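Local coordinates for protein 1-acyl-sn-glycerol-3-phosphate acyltransferase (Thermotoga maritima, PDB 5KYM) that catalyses the transfer of an acyl chain to 1-acyl-sn-glycerol-3-phosphate, making phosphatidic acid, with an active site positioned for work within the membrane bilayer, at residues Phe27-Ser32 / Val114-Arg119; Thr58-Asp63 / Tyr192-Lys197; Val65-Glu70 / Glu239-Arg244; Gly95-Gly100 / Pro182-Ser187. All coordinates share one frame; numbering follows the deposited sequence.

Contact 1 (Phe27-Ser32 / Val114-Arg119); sequences FVLFRS and VNWYIR. With DD9 (nonane), chain F; HGX (1-heptadecanoyl-2-tridecanoyl-3-glycerol-phosphonyl choline), chain C.
Val-28 and Leu-29 of the long N-terminal helix 2-34 pack against Trp-116 and Tyr-117 of the short helix 114-120, a largely apolar helix-helix contact roofed on one side by a bound nonane. The axes of the two short segments stay 11.7 Å apart and cross at 47°, so large side chains bridge the distance. Leu-29 touches both aromatic residues: its CD1 lies 3.8 Å from Trp-116 CB and passes obliquely by the indole, while its CG comes within 3.8 Å of Tyr-117 CZ, the two side chains arriving from opposite directions. The phenol extends toward helix 2-34 until its OH, which Leu-29 also touches, is 3.4 Å from Val-28 CB, and Val-28 crosses it at about a right angle. That hydroxyl is hydrogen-bonded to Gly-25 O, one turn earlier on helix 2-34, which fixes the end of the ring. Helix 2-34 and helix 38-59, whose Tyr-44 and Glu-48 touch Val-28 and whose Ile-49 touches Tyr-117, are consecutive and probably make up the two-helix motif that sets the active site in the bilayer; the contact joins that motif to the acyltransferase domain. Nonane runs over one face of the Tyr-117 ring, its C4 centred 3.4 Å above the plane, and its C1 ends 3.9 Å from Val-28 CG2. On another side of helix 2-34, a bound phospholipid takes over. Phe-27, with CG anti to the backbone N (chi1 175°), points away from helix 114-120 and puts its CZ 3.4 Å from lipid atom C13, with C35 of the other acyl chain over one ring face.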
# COMPACT_ATOMS: atom_id res chain seq x y z
N PHE A 27 7.93 18.21 10.49
CA PHE A 27 8.88 18.12 11.55
C PHE A 27 9.76 16.92 11.38
O PHE A 27 10.95 16.98 11.69
CB PHE A 27 8.12 18.14 12.89
CG PHE A 27 8.99 17.94 14.05
CD1 PHE A 27 9.78 18.96 14.50
CD2 PHE A 27 9.07 16.69 14.66
CE1 PHE A 27 10.64 18.73 15.56
CE2 PHE A 27 9.92 16.46 15.72
CZ PHE A 27 10.70 17.47 16.17
N VAL A 28 9.21 15.82 10.89
CA VAL A 28 10.00 14.57 10.83
C VAL A 28 11.11 14.72 9.79
O VAL A 28 12.29 14.42 10.09
CB VAL A 28 9.11 13.34 10.56
CG1 VAL A 28 9.91 12.14 10.08
CG2 VAL A 28 8.34 12.98 11.82
N LEU A 29 10.75 15.18 8.60
CA LEU A 29 11.73 15.37 7.54
C LEU A 29 12.71 16.44 8.00
O LEU A 29 13.94 16.29 7.77
CB LEU A 29 11.06 15.84 6.27
CG LEU A 29 10.07 14.86 5.67
CD1 LEU A 29 9.34 15.56 4.59
CD2 LEU A 29 10.77 13.61 5.11
N PHE A 30 12.19 17.51 8.63
CA PHE A 30 13.07 18.55 9.11
C PHE A 30 14.10 17.99 10.09
O PHE A 30 15.28 18.27 9.93
CB PHE A 30 12.35 19.72 9.73
CG PHE A 30 13.27 20.69 10.40
CD1 PHE A 30 13.94 21.65 9.65
CD2 PHE A 30 13.50 20.66 11.78
CE1 PHE A 30 14.78 22.59 10.25
CE2 PHE A 30 14.37 21.59 12.38
CZ PHE A 30 15.02 22.54 11.60
N ARG A 31 13.70 17.20 11.07
CA ARG A 31 14.72 16.55 11.91
C ARG A 31 15.66 15.63 11.10
O ARG A 31 16.83 15.57 11.34
CB ARG A 31 14.12 15.72 13.01
CG ARG A 31 13.79 16.42 14.31
CD ARG A 31 13.12 15.42 15.27
NE ARG A 31 13.79 14.09 15.34
CZ ARG A 31 14.69 13.71 16.24
NH1 ARG A 31 15.12 14.56 17.18
NH2 ARG A 31 15.19 12.46 16.21
N SER A 32 15.13 14.86 10.15
CA SER A 32 15.95 13.90 9.42
C SER A 32 17.01 14.60 8.62
O SER A 32 18.08 14.02 8.41
CB SER A 32 15.09 13.03 8.47
OG SER A 32 14.98 13.59 7.16
N VAL A 114 1.48 14.98 1.71
CA VAL A 114 1.44 13.74 0.93
C VAL A 114 2.54 13.69 -0.15
O VAL A 114 3.22 12.69 -0.31
CB VAL A 114 0.04 13.49 0.25
CG1 VAL A 114 0.05 12.25 -0.64
CG2 VAL A 114 -1.05 13.33 1.28
N ASN A 115 2.70 14.76 -0.90
CA ASN A 115 3.72 14.79 -1.95
C ASN A 115 5.13 14.57 -1.41
O ASN A 115 5.93 13.84 -2.04
CB ASN A 115 3.67 16.09 -2.76
CG ASN A 115 3.69 17.31 -1.87
OD1 ASN A 115 3.17 17.27 -0.74
ND2 ASN A 115 4.30 18.38 -2.34
N TRP A 116 5.44 15.17 -0.27
CA TRP A 116 6.77 15.00 0.33
C TRP A 116 6.94 13.55 0.66
O TRP A 116 8.00 12.98 0.47
CB TRP A 116 6.99 15.75 1.65
CG TRP A 116 6.57 17.13 1.70
CD1 TRP A 116 6.60 18.02 0.71
CD2 TRP A 116 6.05 17.80 2.86
NE1 TRP A 116 6.13 19.22 1.15
CE2 TRP A 116 5.80 19.13 2.47
CE3 TRP A 116 5.79 17.41 4.18
CZ2 TRP A 116 5.27 20.10 3.36
CZ3 TRP A 116 5.26 18.37 5.09
CH2 TRP A 116 5.02 19.71 4.66
N TYR A 117 5.93 12.93 1.22
CA TYR A 117 6.10 11.54 1.59
C TYR A 117 6.06 10.58 0.39
O TYR A 117 6.84 9.61 0.37
CB TYR A 117 5.22 11.21 2.78
CG TYR A 117 5.88 11.69 4.06
CD1 TYR A 117 6.88 10.94 4.67
CD2 TYR A 117 5.55 12.88 4.61
CE1 TYR A 117 7.51 11.36 5.80
CE2 TYR A 117 6.13 13.31 5.76
CZ TYR A 117 7.12 12.56 6.35
OH TYR A 117 7.69 13.02 7.53
N ILE A 118 5.26 10.88 -0.63
CA ILE A 118 5.30 10.07 -1.86
C ILE A 118 6.66 10.11 -2.49
O ILE A 118 7.16 9.09 -2.94
CB ILE A 118 4.28 10.54 -2.93
CG1 ILE A 118 2.85 10.33 -2.43
CG2 ILE A 118 4.52 9.78 -4.24
CD1 ILE A 118 1.73 10.73 -3.36
N ARG A 119 7.24 11.31 -2.57
CA ARG A 119 8.60 11.49 -3.05
C ARG A 119 9.59 10.76 -2.16
O ARG A 119 10.42 10.06 -2.69
CB ARG A 119 8.96 12.95 -3.12
CG ARG A 119 8.43 13.65 -4.37
CD ARG A 119 9.25 14.93 -4.73
NE ARG A 119 8.85 16.06 -3.89
CZ ARG A 119 7.68 16.70 -3.98
NH1 ARG A 119 6.76 16.39 -4.92
NH2 ARG A 119 7.40 17.68 -3.11
C1 DD9 F . 5.15 11.27 10.24
C2 DD9 F . 5.20 11.18 8.73
C3 DD9 F . 3.91 10.55 8.24
C4 DD9 F . 3.90 10.52 6.72
C5 DD9 F . 2.80 9.57 6.23
C6 DD9 F . 2.96 9.40 4.72
C7 DD9 F . 1.73 8.88 3.97
C8 DD9 F . 2.15 8.68 2.50
C9 DD9 F . 0.94 8.69 1.55
O11 HGX C . 13.24 16.26 21.34
C11 HGX C . 12.57 16.68 20.41
C12 HGX C . 12.10 18.13 20.45
C13 HGX C . 11.13 18.55 19.35
C14 HGX C . 10.28 19.78 19.69
C15 HGX C . 10.14 20.70 18.47
C16 HGX C . 9.21 21.92 18.63
C17 HGX C . 8.94 22.67 17.32
C18 HGX C . 10.12 22.67 16.34
O3 HGX C . 12.26 15.76 19.32
C3 HGX C . 12.51 14.34 19.38
C2 HGX C . 11.37 13.58 20.06
C1 HGX C . 11.82 12.14 20.40
O3P HGX C . 11.97 11.34 19.22
O2 HGX C . 10.25 13.61 19.17
C31 HGX C . 8.91 13.54 19.77
O31 HGX C . 8.77 12.93 20.84
C32 HGX C . 7.72 14.17 19.06
C33 HGX C . 7.71 15.70 19.15
C34 HGX C . 6.41 16.31 18.61
C35 HGX C . 6.68 17.61 17.83
C36 HGX C . 5.50 18.20 17.03
C37 HGX C . 5.79 19.66 16.63
C38 HGX C . 5.09 20.20 15.38
C39 HGX C . 5.89 21.36 14.75
C40 HGX C . 5.17 22.15 13.64
O1 HGX C . 13.54 9.77 20.39
P1 HGX C . 12.66 9.87 19.17
O4 HGX C . 13.26 9.65 17.78
O5 HGX C . 11.45 8.79 19.32
C4 HGX C . 11.66 7.39 19.57
C5 HGX C . 10.57 6.85 20.49

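Contact 2 (Thr58-Asp63 / Tyr192-Lys197); sequences TWLFSD and YHLIPK
Leu-194 projects from the end of helix 191-194 into the turn that follows helix 38-59, where its two methyls meet Ser-62 and one of them also meets Leu-60. The close part of the contact is the serine: Leu-194 CD2 lies 4.0 Å and CD1 4.1 Å from Ser-62 CB, so the end of the leucine fork faces the serine side chain with both methyls. Leu-60 is held more loosely, its CD1 4.3 Å from Leu-194 CD1, and it also packs on Phe-13 of helix 2-34 and on Met-88 and Phe-202. CG of Leu-194 stands anti to its backbone N (chi1 -158°), which carries the fork across to the turn. Between the two inward residues, Phe-61 takes positive phi in a Schellman motif that ends helix 38-59, and its ring, like Asp-63 further on, lies on the exposed side. The turn thus leads the chain from the N-terminal helical pair, probably embedded in or against the membrane, into strand 64-67 of the acyltransferase domain. Leu-60 and Leu-194 meet through methyls alone, but Leu-194 also covers the oxygen of Ser-62, a buried hydroxyl that accepts a hydrogen bond from Gly-205 N in the loop before strand 207-211.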
# COMPACT_ATOMS: atom_id res chain seq x y z
N THR A 58 -5.94 3.35 13.90
CA THR A 58 -6.42 3.64 15.26
C THR A 58 -7.28 4.88 15.27
O THR A 58 -8.33 4.88 15.89
CB THR A 58 -5.34 3.76 16.33
OG1 THR A 58 -4.81 5.07 16.31
CG2 THR A 58 -4.25 2.78 16.16
N TRP A 59 -6.92 5.89 14.51
CA TRP A 59 -7.81 7.02 14.37
C TRP A 59 -9.24 6.66 13.87
O TRP A 59 -10.19 7.42 14.06
CB TRP A 59 -7.19 8.07 13.47
CG TRP A 59 -5.88 8.43 13.86
CD1 TRP A 59 -5.36 8.41 15.10
CD2 TRP A 59 -4.87 8.94 13.02
NE1 TRP A 59 -4.05 8.83 15.09
CE2 TRP A 59 -3.74 9.19 13.82
CE3 TRP A 59 -4.80 9.20 11.66
CZ2 TRP A 59 -2.55 9.71 13.29
CZ3 TRP A 59 -3.62 9.70 11.13
CH2 TRP A 59 -2.52 9.94 11.92
N LEU A 60 -9.36 5.54 13.16
CA LEU A 60 -10.66 5.00 12.71
C LEU A 60 -11.27 3.95 13.65
O LEU A 60 -12.35 3.40 13.36
CB LEU A 60 -10.53 4.44 11.27
CG LEU A 60 -10.10 5.52 10.27
CD1 LEU A 60 -9.67 4.95 8.96
CD2 LEU A 60 -11.22 6.49 10.03
N PHE A 61 -10.64 3.70 14.79
CA PHE A 61 -11.14 2.66 15.71
C PHE A 61 -11.42 1.35 14.95
O PHE A 61 -12.48 0.74 15.12
CB PHE A 61 -12.41 3.15 16.47
CG PHE A 61 -12.20 4.49 17.14
CD1 PHE A 61 -11.59 4.57 18.37
CD2 PHE A 61 -12.55 5.67 16.50
CE1 PHE A 61 -11.31 5.78 18.94
CE2 PHE A 61 -12.29 6.90 17.05
CZ PHE A 61 -11.65 6.95 18.27
N SER A 62 -10.46 0.96 14.09
CA SER A 62 -10.56 -0.19 13.21
C SER A 62 -9.39 -1.10 13.46
O SER A 62 -8.25 -0.61 13.37
CB SER A 62 -10.57 0.30 11.77
OG SER A 62 -11.81 0.93 11.44
N ASP A 63 -9.61 -2.40 13.79
CA ASP A 63 -8.47 -3.26 14.24
C ASP A 63 -7.84 -3.98 13.10
O ASP A 63 -8.54 -4.71 12.38
CB ASP A 63 -8.86 -4.25 15.32
CG ASP A 63 -9.19 -3.59 16.64
OD1 ASP A 63 -10.12 -2.76 16.60
OD2 ASP A 63 -8.57 -3.85 17.69
N TYR A 192 -12.42 -2.07 2.28
CA TYR A 192 -13.62 -1.69 1.51
C TYR A 192 -14.86 -1.31 2.37
O TYR A 192 -15.58 -0.39 2.02
CB TYR A 192 -13.96 -2.76 0.46
CG TYR A 192 -15.33 -2.62 -0.10
CD1 TYR A 192 -15.61 -1.69 -1.10
CD2 TYR A 192 -16.38 -3.37 0.38
CE1 TYR A 192 -16.90 -1.51 -1.61
CE2 TYR A 192 -17.66 -3.23 -0.16
CZ TYR A 192 -17.88 -2.30 -1.15
OH TYR A 192 -19.10 -2.13 -1.69
N HIS A 193 -15.08 -1.99 3.50
CA HIS A 193 -16.17 -1.63 4.40
C HIS A 193 -15.82 -0.37 5.17
O HIS A 193 -16.69 0.31 5.63
CB HIS A 193 -16.54 -2.76 5.33
CG HIS A 193 -16.59 -4.10 4.65
ND1 HIS A 193 -17.18 -4.28 3.41
CD2 HIS A 193 -16.04 -5.30 4.98
CE1 HIS A 193 -17.03 -5.54 3.02
NE2 HIS A 193 -16.33 -6.18 3.95
N LEU A 194 -14.54 -0.06 5.28
CA LEU A 194 -14.03 1.10 6.00
C LEU A 194 -14.26 2.38 5.23
O LEU A 194 -14.87 3.33 5.74
CB LEU A 194 -12.54 0.86 6.24
CG LEU A 194 -11.77 1.56 7.33
CD1 LEU A 194 -12.61 1.86 8.55
CD2 LEU A 194 -10.64 0.66 7.81
N ILE A 195 -13.78 2.41 3.98
CA ILE A 195 -14.10 3.51 3.04
C ILE A 195 -14.02 3.08 1.54
O ILE A 195 -12.94 3.03 0.93
CB ILE A 195 -13.30 4.79 3.37
CG1 ILE A 195 -13.88 5.97 2.58
CG2 ILE A 195 -11.82 4.63 3.15
CD1 ILE A 195 -13.34 7.32 3.02
N PRO A 196 -15.19 2.78 0.94
CA PRO A 196 -15.33 2.22 -0.40
C PRO A 196 -15.18 3.23 -1.47
O PRO A 196 -15.33 4.42 -1.19
CB PRO A 196 -16.77 1.76 -0.41
CG PRO A 196 -17.47 2.76 0.39
CD PRO A 196 -16.52 3.06 1.49
N LYS A 197 -14.86 2.76 -2.69
CA LYS A 197 -14.74 3.67 -3.87
C LYS A 197 -15.92 4.61 -3.92
O LYS A 197 -17.07 4.18 -3.73
CB LYS A 197 -14.70 2.89 -5.19
CG LYS A 197 -14.16 3.66 -6.38
CD LYS A 197 -13.99 2.76 -7.60
CE LYS A 197 -13.19 3.47 -8.69
NZ LYS A 197 -13.29 2.72 -9.99

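Contact 3 (Val65-Glu70 / Glu239-Arg244); sequences VVEGSE and EELKAR
Glu-67 and Arg-244 come from opposite directions, a carboxylate oxygen at the guanidinium edge, to form a salt bridge between the edge strand 64-67 and the C-terminal end of helix 223-243. The carboxylate and guanidinium planes are turned 29° apart, close to but short of coplanar. One oxygen does the work: Arg-244 NH1 donates to Glu-67 OE2, which accepts through its syn lone pair; the pair is modelled at 2.5 Å, a length not to be taken literally. The bond is bent, with an N-H...O angle of 135°, and the oxygen is somewhat tilted from the guanidinium plane. Arg-244 NH2 stays 3.7 Å from Glu-67 OE2, so the bridge is monodentate and lacks the two parallel bonds of a bidentate pair. Glu-67 has CG between its backbone N and carbonyl carbon (chi1 66°) and is extended beyond, which carries the carboxylate out from the strand toward the helix. Arg-244, the first residue to leave the helix, runs extended from CG to NE and turns its other amino group back to Glu-240, where NH2 pairs with OE1 at 3.2 Å. Leu-241 CD2, 4.3 Å from Glu-67 OE2, borders the bridge on its inner side, and the leucine itself packs on Phe-208 and Trp-189 of the sheet. Glu-240 OE1 has a second cation, Lys-210 of strand 207-211, the strand beside 64-67. The guanidinium is therefore shared between two carboxylates in a Glu-Arg-Glu-Lys network, an arrangement that would probably ease repulsion between the two acids and keep both ionised at this partly exposed margin of the sheet.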
# COMPACT_ATOMS: atom_id res chain seq x y z
N VAL A 65 -5.39 -6.90 11.45
CA VAL A 65 -4.88 -8.23 11.86
C VAL A 65 -4.13 -8.79 10.68
O VAL A 65 -4.66 -8.89 9.60
CB VAL A 65 -6.04 -9.21 12.19
CG1 VAL A 65 -5.57 -10.60 12.46
CG2 VAL A 65 -6.81 -8.72 13.38
N VAL A 66 -2.89 -9.18 10.95
CA VAL A 66 -1.90 -9.52 9.91
C VAL A 66 -1.48 -10.96 10.04
O VAL A 66 -1.07 -11.41 11.10
CB VAL A 66 -0.63 -8.68 10.06
CG1 VAL A 66 0.15 -8.75 8.78
CG2 VAL A 66 -1.01 -7.24 10.30
N GLU A 67 -1.53 -11.71 8.98
CA GLU A 67 -0.84 -12.97 9.03
C GLU A 67 0.13 -13.07 7.88
O GLU A 67 -0.04 -12.52 6.82
CB GLU A 67 -1.84 -14.06 9.09
CG GLU A 67 -2.64 -14.17 7.85
CD GLU A 67 -3.53 -15.35 7.90
OE1 GLU A 67 -3.01 -16.50 7.76
OE2 GLU A 67 -4.75 -15.07 8.05
N GLY A 68 1.19 -13.81 8.14
CA GLY A 68 2.27 -14.04 7.17
C GLY A 68 3.32 -12.96 7.17
O GLY A 68 3.99 -12.79 6.17
N SER A 69 3.48 -12.24 8.27
CA SER A 69 4.60 -11.32 8.44
C SER A 69 5.93 -11.98 8.18
O SER A 69 6.81 -11.43 7.51
CB SER A 69 4.60 -10.71 9.82
OG SER A 69 3.34 -10.07 10.02
N GLU A 70 6.06 -13.20 8.65
CA GLU A 70 7.24 -14.04 8.38
C GLU A 70 7.63 -14.19 6.89
O GLU A 70 8.75 -14.48 6.59
CB GLU A 70 7.10 -15.41 9.07
CG GLU A 70 6.09 -16.39 8.42
CD GLU A 70 4.58 -16.23 8.80
OE1 GLU A 70 4.19 -15.42 9.72
OE2 GLU A 70 3.82 -17.01 8.15
N GLU A 239 -10.95 -14.54 -0.44
CA GLU A 239 -12.02 -15.44 -0.16
C GLU A 239 -11.93 -16.00 1.27
O GLU A 239 -12.92 -16.00 1.99
CB GLU A 239 -12.05 -16.55 -1.22
CG GLU A 239 -12.46 -16.03 -2.59
CD GLU A 239 -13.96 -15.73 -2.70
OE1 GLU A 239 -14.80 -16.66 -2.45
OE2 GLU A 239 -14.30 -14.57 -3.04
N GLU A 240 -10.76 -16.48 1.67
CA GLU A 240 -10.58 -16.99 3.02
C GLU A 240 -10.81 -15.93 4.08
O GLU A 240 -11.39 -16.21 5.13
CB GLU A 240 -9.17 -17.51 3.21
CG GLU A 240 -8.93 -18.82 2.48
CD GLU A 240 -7.52 -19.35 2.63
OE1 GLU A 240 -6.82 -18.97 3.62
OE2 GLU A 240 -7.15 -20.17 1.73
N LEU A 241 -10.32 -14.73 3.80
CA LEU A 241 -10.52 -13.59 4.67
C LEU A 241 -12.00 -13.13 4.76
O LEU A 241 -12.49 -12.86 5.82
CB LEU A 241 -9.59 -12.47 4.26
CG LEU A 241 -8.09 -12.72 4.46
CD1 LEU A 241 -7.25 -11.55 3.92
CD2 LEU A 241 -7.75 -12.86 5.91
N LYS A 242 -12.71 -13.09 3.64
CA LYS A 242 -14.10 -12.71 3.55
C LYS A 242 -14.95 -13.63 4.43
O LYS A 242 -16.04 -13.22 4.88
CB LYS A 242 -14.58 -12.79 2.09
CG LYS A 242 -16.01 -12.27 1.85
CD LYS A 242 -16.53 -12.34 0.41
CE LYS A 242 -15.77 -11.33 -0.47
NZ LYS A 242 -16.22 -10.83 -1.83
N ALA A 243 -14.53 -14.87 4.63
CA ALA A 243 -15.39 -15.91 5.17
C ALA A 243 -15.09 -16.21 6.62
O ALA A 243 -15.99 -16.62 7.34
CB ALA A 243 -15.27 -17.17 4.34
N ARG A 244 -13.84 -15.99 7.06
CA ARG A 244 -13.45 -16.23 8.43
C ARG A 244 -14.29 -15.44 9.37
O ARG A 244 -14.29 -14.24 9.31
CB ARG A 244 -12.04 -15.82 8.69
CG ARG A 244 -11.09 -16.95 8.41
CD ARG A 244 -9.66 -16.57 8.76
NE ARG A 244 -8.77 -17.39 7.90
CZ ARG A 244 -7.61 -16.97 7.41
NH1 ARG A 244 -7.18 -15.73 7.73
NH2 ARG A 244 -6.88 -17.78 6.61

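Contact 4 (Gly95-Gly100 / Pro182-Ser187); sequences GFVATG and PVLPVS
Val-97 packs against Leu-184 and Val-186 where the chain leaving helix 89-96 covers one face of the central mixed sheet in the alpha/beta acyltransferase domain. The valine points at strand 183-189 from its first bond. CB itself stops 5.2 Å short of Val-186 CG2, so the approach is left to CG1. This methyl, anti to the backbone N (chi1 180°), comes to 4.4 Å from Val-186 CG2 and closer still to Leu-184, placing it over the strand between two residues that project from the same face. The layer continues to either neighbour of the strand, since Val-97 also touches Val-80 of strand 79-82 and Leu-209 of strand 207-211. The other face of strand 183-189 serves helix 223-243: Val-183 and Pro-185 pack on its valines, and Ser-187 OG is hydrogen-bonded to Val-234 O and His-212 NE2. The strand is thus buried between helix 89-96 with its following loop and the C-terminal helix. On the Val-97 side, the valine and Leu-184 run alongside each other in opposite senses and touch methyl to methyl, Val-97 CG1 lying 3.9 Å from Leu-184 CD2.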
# COMPACT_ATOMS: atom_id res chain seq x y z
N GLY A 95 1.97 0.50 6.75
CA GLY A 95 2.08 0.24 8.17
C GLY A 95 2.27 -1.20 8.58
O GLY A 95 2.73 -1.47 9.68
N PHE A 96 1.95 -2.13 7.70
CA PHE A 96 1.93 -3.53 8.08
C PHE A 96 2.64 -4.48 7.14
O PHE A 96 2.62 -5.68 7.38
CB PHE A 96 0.47 -3.97 8.20
CG PHE A 96 -0.27 -3.31 9.33
CD1 PHE A 96 -0.20 -3.82 10.61
CD2 PHE A 96 -1.02 -2.21 9.11
CE1 PHE A 96 -0.85 -3.24 11.64
CE2 PHE A 96 -1.70 -1.62 10.15
CZ PHE A 96 -1.62 -2.15 11.41
N VAL A 97 3.24 -3.99 6.07
CA VAL A 97 3.94 -4.88 5.12
C VAL A 97 5.27 -4.26 4.69
O VAL A 97 6.31 -4.89 4.81
CB VAL A 97 3.10 -5.12 3.88
CG1 VAL A 97 3.81 -6.04 2.90
CG2 VAL A 97 1.69 -5.57 4.27
N ALA A 98 5.24 -3.02 4.21
CA ALA A 98 6.38 -2.42 3.55
C ALA A 98 6.26 -0.92 3.31
O ALA A 98 5.22 -0.48 2.88
CB ALA A 98 6.55 -3.15 2.23
N THR A 99 7.31 -0.17 3.54
CA THR A 99 7.29 1.23 3.25
C THR A 99 8.01 1.48 1.98
O THR A 99 9.09 2.12 1.96
CB THR A 99 7.88 2.10 4.35
OG1 THR A 99 9.21 1.73 4.66
CG2 THR A 99 7.11 1.94 5.56
N GLY A 100 7.34 1.08 0.90
CA GLY A 100 7.82 1.24 -0.46
C GLY A 100 7.16 2.30 -1.33
O GLY A 100 6.16 2.95 -0.98
N PRO A 182 11.51 -10.30 -6.52
CA PRO A 182 10.41 -11.13 -6.06
C PRO A 182 9.13 -10.38 -5.77
O PRO A 182 9.15 -9.28 -5.22
CB PRO A 182 10.93 -11.77 -4.77
CG PRO A 182 12.24 -11.13 -4.47
CD PRO A 182 12.60 -10.18 -5.55
N VAL A 183 8.03 -10.99 -6.20
CA VAL A 183 6.66 -10.54 -5.95
C VAL A 183 6.23 -11.07 -4.58
O VAL A 183 6.51 -12.24 -4.25
CB VAL A 183 5.74 -11.06 -7.08
CG1 VAL A 183 4.28 -10.83 -6.76
CG2 VAL A 183 6.11 -10.35 -8.36
N LEU A 184 5.59 -10.24 -3.79
CA LEU A 184 5.12 -10.66 -2.45
C LEU A 184 3.60 -10.48 -2.52
O LEU A 184 3.12 -9.37 -2.35
CB LEU A 184 5.74 -9.83 -1.30
CG LEU A 184 5.20 -10.08 0.10
CD1 LEU A 184 5.60 -11.46 0.49
CD2 LEU A 184 5.56 -9.08 1.17
N PRO A 185 2.85 -11.58 -2.77
CA PRO A 185 1.42 -11.44 -2.91
C PRO A 185 0.74 -11.13 -1.60
O PRO A 185 1.10 -11.74 -0.63
CB PRO A 185 0.99 -12.81 -3.41
CG PRO A 185 2.18 -13.36 -4.03
CD PRO A 185 3.28 -12.93 -3.10
N VAL A 186 -0.23 -10.20 -1.60
CA VAL A 186 -0.92 -9.79 -0.38
C VAL A 186 -2.39 -9.74 -0.62
O VAL A 186 -2.77 -9.28 -1.64
CB VAL A 186 -0.47 -8.40 0.08
CG1 VAL A 186 -1.35 -7.87 1.19
CG2 VAL A 186 0.96 -8.49 0.56
N SER A 187 -3.22 -10.17 0.32
CA SER A 187 -4.65 -10.09 0.16
C SER A 187 -5.19 -9.21 1.27
O SER A 187 -4.84 -9.40 2.45
CB SER A 187 -5.27 -11.46 0.29
OG SER A 187 -4.65 -12.42 -0.53

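Overall arrangement
From the N terminus, helix 2-34 enters contact 1, which closes on helix 114-120 and ties the N-terminal helical pair to the acyltransferase domain. Contact 2 starts where helix 38-59 ends and closes at helix 191-194; contact 3 follows directly in the chain, from strand 64-67 to the C-terminal helix 223-243. Contact 4, from the end of helix 89-96 to strand 183-189, is nested inside the loops of both contact 2 and contact 3, which cross each other. Contact 1 crosses all three. Contacts 3 and 4 share the mixed sheet and touch through Val-66 and Phe-96, whereas contacts 1 and 3 lie on opposite sides of the chain's centre, their own centres 32 Å apart.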